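Local coordinates for protein cellobiose 2-epimerase (Caldibacillus thermoamylovorans, PDB 5ZHB) that catalyses the epimerisation at C2 of the reducing-end glucose of cellobiose, interconverting it with 4-O-beta-D-glucosyl-D-mannose, at residues Y217-D222 against N234-I239; N184-V189 against A210-L215; V5-N10 against Y338-M343. All blocks are in the same frame, centred on the assembly; numbering follows the deposited sequence.

Contacts 1 and 2 share helix 203-220 and have centres about 12 Å apart. They touch where Trp236 packs on His186 and Leu215, and Val220 N probably hydrogen-bonds to Leu215 O. Contact 3 lies on the opposite side of the chain's centre, about 36 Å from contact 1 and 31 Å from contact 2, centre to centre. The segments of contacts 1 and 2 all lie between the two of contact 3, contact 2 coming first. In the (alpha/alpha)6 barrel expected for this epimerase family, contact 2 joins the consecutive helices 183-199 and 203-220, contact 1 packs the following loop on the end of the latter, and contact 3 brings the N-terminal helix 2-21 to helix 326-343, late in the chain.

Contact 1 of 3, residues Y217-D222 against N234-I239; sequences YEKVFD and NHWESI
Lys219 lies over one face of the Trp236 indole near the C-terminal end of helix 203-220, touching it with the aliphatic part of its chain. The approach begins at the root of the side chain: Lys219 CB is 3.5 Å from Trp236 CE3, above the ring plane but offset toward its rim. Lys219 CG follows as a CH-pi donor, 4.0 Å from the centroid of the five-membered ring of Trp236 and 18° off its normal, a position well over the face. The lysine chain then bends at chi2 (-63°), which brings Lys219 CD to 4.0 Å from Trp236 CB, at the root of the indole. The two side chains cross at about a right angle. The backbone adds a polar link, since one water donates to Lys219 O at 2.8 Å and to Trp236 O at 2.7 Å, tying the helix end to the loop.

One residue on, Val220 supplies CG2 to Trp236 CZ3 at 3.9 Å, an oblique apolar contact with the six-membered ring. The backbone of Val220 also pairs with Gln229, and the chain leaves the helix at Phe221.

Trp236 NE1 donates to Asn154 O, which together with edge-to-face packing on Phe232 and His186 holds the indole against the lysine chain. The arrangement is that of a helix end covered by a returning loop: the loop between strands 231-232 and 242-244 lies against the C-terminal end of helix 203-220, consistent with the (alpha/alpha)6 barrel, built from helical hairpins, that is expected for this epimerase family.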
loop_
_atom_site.group_PDB
_atom_site.type_symbol
_atom_site.label_atom_id
_atom_site.label_comp_id
_atom_site.label_asym_id
_atom_site.label_seq_id
_atom_site.Cartn_x
_atom_site.Cartn_y
_atom_site.Cartn_z
ATOM N N TYR A 217 -9.581 -4.948 15.239
ATOM C CA TYR A 217 -9.970 -6.159 15.969
ATOM C C TYR A 217 -11.489 -6.199 16.195
ATOM O O TYR A 217 -12.137 -7.169 15.795
ATOM C CB TYR A 217 -9.207 -6.305 17.282
ATOM C CG TYR A 217 -9.678 -7.563 18.004
ATOM C CD1 TYR A 217 -9.228 -8.826 17.615
ATOM C CD2 TYR A 217 -10.618 -7.492 19.029
ATOM C CE1 TYR A 217 -9.690 -9.981 18.232
ATOM C CE2 TYR A 217 -11.075 -8.639 19.660
ATOM C CZ TYR A 217 -10.603 -9.879 19.269
ATOM O OH TYR A 217 -11.044 -10.998 19.894
ATOM N N GLU A 218 -12.052 -5.111 16.744
ATOM C CA GLU A 218 -13.459 -5.021 17.131
ATOM C C GLU A 218 -14.422 -4.748 15.981
ATOM O O GLU A 218 -15.498 -5.340 15.934
ATOM C CB GLU A 218 -13.718 -3.865 18.095
ATOM C CG GLU A 218 -13.203 -4.091 19.509
ATOM C CD GLU A 218 -13.848 -3.129 20.505
ATOM O OE1 GLU A 218 -14.735 -2.290 20.142
ATOM O OE2 GLU A 218 -13.403 -3.223 21.667
ATOM N N LYS A 219 -14.075 -3.821 15.071
ATOM C CA LYS A 219 -15.021 -3.392 14.046
ATOM C C LYS A 219 -14.786 -4.070 12.686
ATOM O O LYS A 219 -15.734 -4.472 12.026
ATOM C CB LYS A 219 -14.905 -1.866 13.955
ATOM C CG LYS A 219 -14.974 -1.080 15.279
ATOM C CD LYS A 219 -16.316 -1.247 15.990
ATOM C CE LYS A 219 -16.388 -0.515 17.311
ATOM N NZ LYS A 219 -17.781 -0.502 17.766
ATOM N N VAL A 220 -13.522 -4.146 12.228
ATOM C CA VAL A 220 -13.245 -4.537 10.853
ATOM C C VAL A 220 -13.347 -6.060 10.715
ATOM O O VAL A 220 -14.035 -6.581 9.828
ATOM C CB VAL A 220 -11.865 -3.996 10.394
ATOM C CG1 VAL A 220 -11.616 -4.360 8.940
ATOM C CG2 VAL A 220 -11.696 -2.488 10.633
ATOM N N PHE A 221 -12.658 -6.749 11.615
ATOM C CA PHE A 221 -12.500 -8.200 11.586
ATOM C C PHE A 221 -13.758 -8.891 12.084
ATOM O O PHE A 221 -14.199 -8.614 13.200
ATOM C CB PHE A 221 -11.336 -8.498 12.520
ATOM C CG PHE A 221 -10.908 -9.947 12.738
ATOM C CD1 PHE A 221 -10.641 -10.794 11.662
ATOM C CD2 PHE A 221 -10.690 -10.428 14.032
ATOM C CE1 PHE A 221 -10.194 -12.095 11.877
ATOM C CE2 PHE A 221 -10.244 -11.729 14.237
ATOM C CZ PHE A 221 -10.013 -12.561 13.155
ATOM N N ASP A 222 -14.320 -9.740 11.220
ATOM C CA ASP A 222 -15.418 -10.635 11.544
ATOM C C ASP A 222 -14.866 -11.863 12.274
ATOM O O ASP A 222 -14.162 -12.691 11.693
ATOM C CB ASP A 222 -16.151 -11.009 10.272
ATOM C CG ASP A 222 -17.374 -11.881 10.479
ATOM O OD1 ASP A 222 -17.280 -12.796 11.297
ATOM O OD2 ASP A 222 -18.374 -11.654 9.793
ATOM N N ASN A 234 -21.654 4.980 9.458
ATOM C CA ASN A 234 -21.106 5.736 10.569
ATOM C C ASN A 234 -21.229 5.000 11.901
ATOM O O ASN A 234 -20.643 5.439 12.885
ATOM C CB ASN A 234 -21.759 7.109 10.671
ATOM C CG ASN A 234 -21.025 8.106 9.810
ATOM O OD1 ASN A 234 -19.797 8.246 9.932
ATOM N ND2 ASN A 234 -21.747 8.774 8.923
ATOM N N HIS A 235 -21.983 3.898 11.935
ATOM C CA HIS A 235 -22.075 3.096 13.146
ATOM C C HIS A 235 -21.093 1.925 13.102
ATOM O O HIS A 235 -21.215 1.012 13.912
ATOM C CB HIS A 235 -23.521 2.630 13.358
ATOM C CG HIS A 235 -24.390 3.750 13.826
ATOM N ND1 HIS A 235 -25.571 4.105 13.213
ATOM C CD2 HIS A 235 -24.196 4.634 14.822
ATOM C CE1 HIS A 235 -26.087 5.151 13.844
ATOM N NE2 HIS A 235 -25.271 5.490 14.824
ATOM N N TRP A 236 -20.147 1.945 12.140
ATOM C CA TRP A 236 -19.159 0.892 11.965
ATOM C C TRP A 236 -19.845 -0.432 11.672
ATOM O O TRP A 236 -19.321 -1.492 11.988
ATOM C CB TRP A 236 -18.212 0.768 13.167
ATOM C CG TRP A 236 -16.952 1.594 13.175
ATOM C CD1 TRP A 236 -16.684 2.663 13.976
ATOM C CD2 TRP A 236 -15.752 1.373 12.390
ATOM N NE1 TRP A 236 -15.419 3.139 13.742
ATOM C CE2 TRP A 236 -14.823 2.364 12.777
ATOM C CE3 TRP A 236 -15.383 0.454 11.398
ATOM C CZ2 TRP A 236 -13.551 2.446 12.212
ATOM C CZ3 TRP A 236 -14.127 0.548 10.834
ATOM C CH2 TRP A 236 -13.219 1.508 11.254
ATOM N N GLU A 237 -20.991 -0.374 11.001
ATOM C CA GLU A 237 -21.665 -1.569 10.548
ATOM C C GLU A 237 -21.342 -1.754 9.072
ATOM O O GLU A 237 -21.521 -0.843 8.276
ATOM C CB GLU A 237 -23.167 -1.443 10.796
ATOM C CG GLU A 237 -23.506 -1.233 12.271
ATOM C CD GLU A 237 -24.976 -1.022 12.610
ATOM O OE1 GLU A 237 -25.798 -0.740 11.709
ATOM O OE2 GLU A 237 -25.290 -1.189 13.810
ATOM N N SER A 238 -20.913 -2.957 8.715
ATOM C CA SER A 238 -20.567 -3.254 7.343
ATOM C C SER A 238 -21.808 -3.152 6.451
ATOM O O SER A 238 -22.894 -3.578 6.832
ATOM C CB SER A 238 -19.886 -4.596 7.284
ATOM O OG SER A 238 -19.820 -5.058 5.946
ATOM N N ILE A 239 -21.667 -2.583 5.248
ATOM C CA ILE A 239 -22.829 -2.305 4.413
ATOM C C ILE A 239 -22.789 -3.073 3.100
ATOM O O ILE A 239 -23.704 -2.922 2.301
ATOM C CB ILE A 239 -22.994 -0.798 4.156
ATOM C CG1 ILE A 239 -21.768 -0.180 3.494
ATOM C CG2 ILE A 239 -23.340 -0.084 5.460
ATOM C CD1 ILE A 239 -21.987 1.239 2.994
HETATM O O HOH W 1 -18.453 -4.045 12.391
#

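Contact 2 of 3, residues N184-V189 against A210-L215; sequences NTHLHV and ANLIDL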
loop_
_atom_site.group_PDB
_atom_site.type_symbol
_atom_site.label_atom_id
_atom_site.label_comp_id
_atom_site.label_asym_id
_atom_site.label_seq_id
_atom_site.Cartn_x
_atom_site.Cartn_y
_atom_site.Cartn_z
ATOM N N ASN A 184 -9.985 0.392 4.030
ATOM C CA ASN A 184 -8.781 0.735 3.268
ATOM C C ASN A 184 -8.071 1.940 3.878
ATOM O O ASN A 184 -6.850 1.921 4.046
ATOM C CB ASN A 184 -9.091 0.938 1.792
ATOM C CG ASN A 184 -7.826 1.064 0.974
ATOM O OD1 ASN A 184 -7.062 0.102 0.865
ATOM N ND2 ASN A 184 -7.571 2.263 0.465
ATOM N N THR A 185 -8.822 3.025 4.172
ATOM C CA THR A 185 -8.206 4.231 4.727
ATOM C C THR A 185 -7.577 3.943 6.087
ATOM O O THR A 185 -6.453 4.341 6.339
ATOM C CB THR A 185 -9.233 5.365 4.819
ATOM O OG1 THR A 185 -9.610 5.692 3.486
ATOM C CG2 THR A 185 -8.656 6.607 5.475
ATOM N N HIS A 186 -8.286 3.183 6.946
ATOM C CA HIS A 186 -7.779 2.821 8.257
ATOM C C HIS A 186 -6.494 2.000 8.147
ATOM O O HIS A 186 -5.560 2.189 8.932
ATOM C CB HIS A 186 -8.913 2.141 9.045
ATOM C CG HIS A 186 -9.923 3.158 9.495
ATOM N ND1 HIS A 186 -10.930 3.614 8.671
ATOM C CD2 HIS A 186 -10.049 3.837 10.674
ATOM C CE1 HIS A 186 -11.640 4.543 9.332
ATOM N NE2 HIS A 186 -11.128 4.698 10.553
ATOM N N LEU A 187 -6.422 1.110 7.146
ATOM C CA LEU A 187 -5.236 0.260 7.014
ATOM C C LEU A 187 -4.004 1.123 6.758
ATOM O O LEU A 187 -2.945 0.935 7.388
ATOM C CB LEU A 187 -5.460 -0.778 5.907
ATOM C CG LEU A 187 -4.292 -1.730 5.602
ATOM C CD1 LEU A 187 -3.857 -2.462 6.839
ATOM C CD2 LEU A 187 -4.630 -2.714 4.512
ATOM N N HIS A 188 -4.128 2.042 5.777
ATOM C CA HIS A 188 -2.984 2.855 5.358
ATOM C C HIS A 188 -2.661 3.940 6.386
ATOM O O HIS A 188 -1.504 4.338 6.492
ATOM C CB HIS A 188 -3.105 3.267 3.886
ATOM C CG HIS A 188 -3.078 2.049 3.034
ATOM N ND1 HIS A 188 -1.924 1.308 2.853
ATOM C CD2 HIS A 188 -4.051 1.347 2.452
ATOM C CE1 HIS A 188 -2.222 0.244 2.115
ATOM N NE2 HIS A 188 -3.487 0.238 1.880
ATOM N N VAL A 189 -3.639 4.383 7.184
ATOM C CA VAL A 189 -3.293 5.226 8.311
ATOM C C VAL A 189 -2.426 4.416 9.282
ATOM O O VAL A 189 -1.397 4.894 9.739
ATOM C CB VAL A 189 -4.518 5.853 8.996
ATOM C CG1 VAL A 189 -4.141 6.570 10.294
ATOM C CG2 VAL A 189 -5.223 6.801 8.039
ATOM N N ALA A 210 -2.636 2.052 18.901
ATOM C CA ALA A 210 -3.370 1.058 19.677
ATOM C C ALA A 210 -4.848 1.168 19.367
ATOM O O ALA A 210 -5.540 0.157 19.226
ATOM C CB ALA A 210 -3.092 1.195 21.176
ATOM N N ASN A 211 -5.320 2.411 19.199
ATOM C CA ASN A 211 -6.690 2.646 18.795
ATOM C C ASN A 211 -7.006 1.998 17.439
ATOM O O ASN A 211 -8.021 1.310 17.315
ATOM C CB ASN A 211 -7.028 4.132 18.894
ATOM C CG ASN A 211 -8.462 4.418 18.530
ATOM O OD1 ASN A 211 -9.392 3.886 19.140
ATOM N ND2 ASN A 211 -8.674 5.239 17.510
ATOM N N LEU A 212 -6.176 2.224 16.414
ATOM C CA LEU A 212 -6.389 1.601 15.095
ATOM C C LEU A 212 -6.428 0.075 15.169
ATOM O O LEU A 212 -7.266 -0.587 14.523
ATOM C CB LEU A 212 -5.299 2.117 14.148
ATOM C CG LEU A 212 -5.591 3.512 13.559
ATOM C CD1 LEU A 212 -4.379 4.262 13.153
ATOM C CD2 LEU A 212 -6.509 3.402 12.353
ATOM N N ILE A 213 -5.541 -0.492 15.971
ATOM C CA ILE A 213 -5.486 -1.944 16.091
ATOM C C ILE A 213 -6.788 -2.466 16.672
ATOM O O ILE A 213 -7.380 -3.430 16.181
ATOM C CB ILE A 213 -4.251 -2.386 16.891
ATOM C CG1 ILE A 213 -2.997 -2.111 16.106
ATOM C CG2 ILE A 213 -4.365 -3.881 17.265
ATOM C CD1 ILE A 213 -1.745 -2.017 16.952
ATOM N N ASP A 214 -7.298 -1.762 17.677
ATOM C CA ASP A 214 -8.529 -2.173 18.341
ATOM C C ASP A 214 -9.735 -2.015 17.421
ATOM O O ASP A 214 -10.596 -2.900 17.367
ATOM C CB ASP A 214 -8.632 -1.488 19.692
ATOM C CG ASP A 214 -9.575 -2.223 20.626
ATOM O OD1 ASP A 214 -9.266 -3.395 20.954
ATOM O OD2 ASP A 214 -10.657 -1.683 20.872
ATOM N N LEU A 215 -9.760 -0.926 16.620
ATOM C CA LEU A 215 -10.779 -0.784 15.598
ATOM C C LEU A 215 -10.723 -1.958 14.614
ATOM O O LEU A 215 -11.757 -2.489 14.212
ATOM C CB LEU A 215 -10.615 0.553 14.874
ATOM C CG LEU A 215 -10.995 1.833 15.630
ATOM C CD1 LEU A 215 -10.521 3.044 14.863
ATOM C CD2 LEU A 215 -12.475 1.899 15.812
#
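Leu212 reaches from segment 210-215 toward His186 and Val189 of segment 184-189, and its side chain can be followed outward from CB. CB points across the interface, and CG, set anti to the carbonyl carbon (chi1 -81°), carries the fork to the other helix. There the two methyls divide the work. CD1 meets Val189 CG1 at 3.7 Å, with the two side chains crossing at about a right angle. CD2 is 3.8 Å from the backbone His186 O and 3.9 Å from His186 CD2, which it approaches at the edge of the imidazole, near the ring plane. One turn further, Leu215 CD1 approaches the same His186 CD2 obliquely at 4.3 Å.

The segment axes come within 10.3 Å and make 144° between their N-to-C directions, so the two segments run roughly antiparallel, 36° off exact, as consecutive helices of a hairpin do. Strand 155-160 lies alongside, with Tyr156 against Leu212.

The polar atoms of the imidazole are engaged elsewhere, ND1 with Thr182 O and NE2 with Tyr156 N. What His186 offers both leucines is its CD2 carbon, edge-on to Leu212, and the cohesion between the segments is essentially van der Waals contact.

Contact 3 of 3, residues V5-N10 against Y338-M343; sequences VNEFRN and YVKTYM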
loop_
_atom_site.group_PDB
_atom_site.type_symbol
_atom_site.label_atom_id
_atom_site.label_comp_id
_atom_site.label_asym_id
_atom_site.label_seq_id
_atom_site.Cartn_x
_atom_site.Cartn_y
_atom_site.Cartn_z
ATOM N N VAL A 5 14.952 -16.029 -2.113
ATOM C CA VAL A 5 15.200 -14.620 -1.837
ATOM C C VAL A 5 16.178 -14.025 -2.850
ATOM O O VAL A 5 16.028 -12.859 -3.236
ATOM C CB VAL A 5 15.636 -14.370 -0.384
ATOM C CG1 VAL A 5 16.073 -12.931 -0.149
ATOM C CG2 VAL A 5 14.503 -14.717 0.569
ATOM N N ASN A 6 17.151 -14.818 -3.319
ATOM C CA ASN A 6 18.016 -14.349 -4.389
ATOM C C ASN A 6 17.202 -14.092 -5.647
ATOM O O ASN A 6 17.496 -13.184 -6.401
ATOM C CB ASN A 6 19.168 -15.303 -4.689
ATOM C CG ASN A 6 20.277 -15.173 -3.671
ATOM O OD1 ASN A 6 20.805 -14.074 -3.456
ATOM N ND2 ASN A 6 20.646 -16.268 -3.026
ATOM N N GLU A 7 16.176 -14.891 -5.904
ATOM C CA GLU A 7 15.329 -14.666 -7.064
ATOM C C GLU A 7 14.529 -13.367 -6.921
ATOM O O GLU A 7 14.304 -12.672 -7.918
ATOM C CB GLU A 7 14.399 -15.846 -7.305
ATOM C CG GLU A 7 15.135 -17.028 -7.924
ATOM C CD GLU A 7 14.207 -18.084 -8.479
ATOM O OE1 GLU A 7 12.972 -17.887 -8.482
ATOM O OE2 GLU A 7 14.747 -19.126 -8.913
ATOM N N PHE A 8 14.135 -13.027 -5.693
ATOM C CA PHE A 8 13.363 -11.799 -5.473
ATOM C C PHE A 8 14.259 -10.571 -5.609
ATOM O O PHE A 8 13.885 -9.558 -6.212
ATOM C CB PHE A 8 12.753 -11.760 -4.073
ATOM C CG PHE A 8 11.859 -12.931 -3.695
ATOM C CD1 PHE A 8 11.290 -13.757 -4.658
ATOM C CD2 PHE A 8 11.583 -13.194 -2.357
ATOM C CE1 PHE A 8 10.461 -14.808 -4.279
ATOM C CE2 PHE A 8 10.753 -14.245 -1.984
ATOM C CZ PHE A 8 10.194 -15.050 -2.945
ATOM N N ARG A 9 15.444 -10.652 -5.018
ATOM C CA ARG A 9 16.419 -9.581 -5.114
ATOM C C ARG A 9 16.850 -9.336 -6.560
ATOM O O ARG A 9 17.018 -8.190 -6.944
ATOM C CB ARG A 9 17.660 -9.945 -4.297
ATOM C CG ARG A 9 18.611 -8.784 -4.081
ATOM C CD ARG A 9 19.864 -9.312 -3.373
ATOM N NE ARG A 9 20.841 -8.237 -3.203
ATOM C CZ ARG A 9 21.478 -7.932 -2.073
ATOM N NH1 ARG A 9 21.236 -8.599 -0.953
ATOM N NH2 ARG A 9 22.356 -6.942 -2.069
ATOM N N ASN A 10 17.094 -10.409 -7.329
ATOM C CA ASN A 10 17.389 -10.298 -8.746
ATOM C C ASN A 10 16.242 -9.579 -9.464
ATOM O O ASN A 10 16.485 -8.694 -10.282
ATOM C CB ASN A 10 17.683 -11.674 -9.319
ATOM C CG ASN A 10 17.843 -11.672 -10.816
ATOM O OD1 ASN A 10 16.999 -12.217 -11.545
ATOM N ND2 ASN A 10 18.896 -11.040 -11.294
ATOM N N TYR A 338 3.752 -18.993 -9.905
ATOM C CA TYR A 338 2.711 -18.410 -10.723
ATOM C C TYR A 338 3.157 -17.037 -11.245
ATOM O O TYR A 338 2.964 -16.730 -12.430
ATOM C CB TYR A 338 1.421 -18.247 -9.925
ATOM C CG TYR A 338 0.310 -17.658 -10.763
ATOM C CD1 TYR A 338 -0.575 -18.456 -11.480
ATOM C CD2 TYR A 338 0.151 -16.278 -10.829
ATOM C CE1 TYR A 338 -1.571 -17.897 -12.268
ATOM C CE2 TYR A 338 -0.813 -15.720 -11.633
ATOM C CZ TYR A 338 -1.685 -16.520 -12.342
ATOM O OH TYR A 338 -2.629 -15.883 -13.090
ATOM N N VAL A 339 3.684 -16.206 -10.326
ATOM C CA VAL A 339 4.079 -14.841 -10.624
ATOM C C VAL A 339 5.167 -14.812 -11.708
ATOM O O VAL A 339 5.119 -13.985 -12.622
ATOM C CB VAL A 339 4.536 -14.078 -9.367
ATOM C CG1 VAL A 339 5.228 -12.764 -9.697
ATOM C CG2 VAL A 339 3.363 -13.786 -8.439
ATOM N N LYS A 340 6.193 -15.652 -11.578
ATOM C CA LYS A 340 7.213 -15.721 -12.615
ATOM C C LYS A 340 6.631 -16.217 -13.922
ATOM O O LYS A 340 7.026 -15.728 -14.959
ATOM C CB LYS A 340 8.358 -16.667 -12.272
ATOM C CG LYS A 340 9.257 -16.130 -11.193
ATOM C CD LYS A 340 10.432 -17.076 -11.025
ATOM C CE LYS A 340 9.963 -18.427 -10.541
ATOM N NZ LYS A 340 11.106 -19.132 -9.945
ATOM N N THR A 341 5.673 -17.155 -13.880
ATOM C CA THR A 341 5.129 -17.721 -15.099
ATOM C C THR A 341 4.174 -16.764 -15.808
ATOM O O THR A 341 4.182 -16.767 -17.031
ATOM C CB THR A 341 4.451 -19.069 -14.892
ATOM O OG1 THR A 341 5.479 -19.838 -14.301
ATOM C CG2 THR A 341 3.974 -19.705 -16.191
ATOM N N TYR A 342 3.326 -16.014 -15.092
ATOM C CA TYR A 342 2.255 -15.290 -15.733
ATOM C C TYR A 342 2.268 -13.785 -15.500
ATOM O O TYR A 342 1.682 -13.071 -16.309
ATOM C CB TYR A 342 0.904 -15.828 -15.246
ATOM C CG TYR A 342 0.680 -17.296 -15.576
ATOM C CD1 TYR A 342 0.401 -17.692 -16.879
ATOM C CD2 TYR A 342 0.743 -18.284 -14.598
ATOM C CE1 TYR A 342 0.210 -19.026 -17.206
ATOM C CE2 TYR A 342 0.531 -19.623 -14.910
ATOM C CZ TYR A 342 0.263 -19.988 -16.218
ATOM O OH TYR A 342 0.046 -21.286 -16.566
ATOM N N MET A 343 2.839 -13.306 -14.397
ATOM C CA MET A 343 2.623 -11.928 -13.969
ATOM C C MET A 343 3.802 -11.032 -14.328
ATOM O O MET A 343 3.604 -9.844 -14.557
ATOM C CB MET A 343 2.429 -11.854 -12.448
ATOM C CG MET A 343 1.885 -10.523 -11.881
ATOM S SD MET A 343 0.181 -10.102 -12.327
ATOM C CE MET A 343 -0.617 -11.426 -11.397
#
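Glu7 and Lys340 meet in a salt bridge, with Lys340 NZ donating to Glu7 OE1 at 2.7 Å. The acceptor uses its syn lone pair, on the side of the other carboxylate oxygen, yet the grip is one-sided: Glu7 OE2 stays 3.8 Å from Lys340 NZ. Two methylene carbons of the lysine, CD and CE, also come to 3.7 Å from Glu7 OE1, so the end of the chain curls round this oxygen. Trp336 NE1, one turn before Lys340, completes the first shell by hydrogen-bonding to the same Glu7 OE1, giving that oxygen two donors from one helix.

The torsions explain how the charges meet across backbones whose nearest CA atoms, those of Glu7 and Lys340, are 9.9 Å apart. The glutamate runs extended beyond CG (chi2 -166°), whereas the lysine bends at chi3 (-64°), and the two side chains cross at about a right angle. With an alanine at Glu7, the ammonium of Lys340 would probably lose its carboxylate mate and the indole N-H of Trp336 its acceptor, leaving the lysine end freer to turn. In the second shell, the Trp336 ring meets Phe8 edge-to-face, which is consistent with Phe8 steadying it.

Further out, Phe8 packs on Phe380, Cys381 and Phe384 of helix 375-387, and Val5 also rests against that helix. On the other partner, Val339 and Met343 pack against helix 306-323, while Tyr338 and Met343 touch Arg304 of strand 299-305. The salt bridge therefore spans, at the protein surface, two helices each backed by a different one: helix 2-21 lies on helix 375-387, and helix 326-343 on helix 306-323 and the end of strand 299-305.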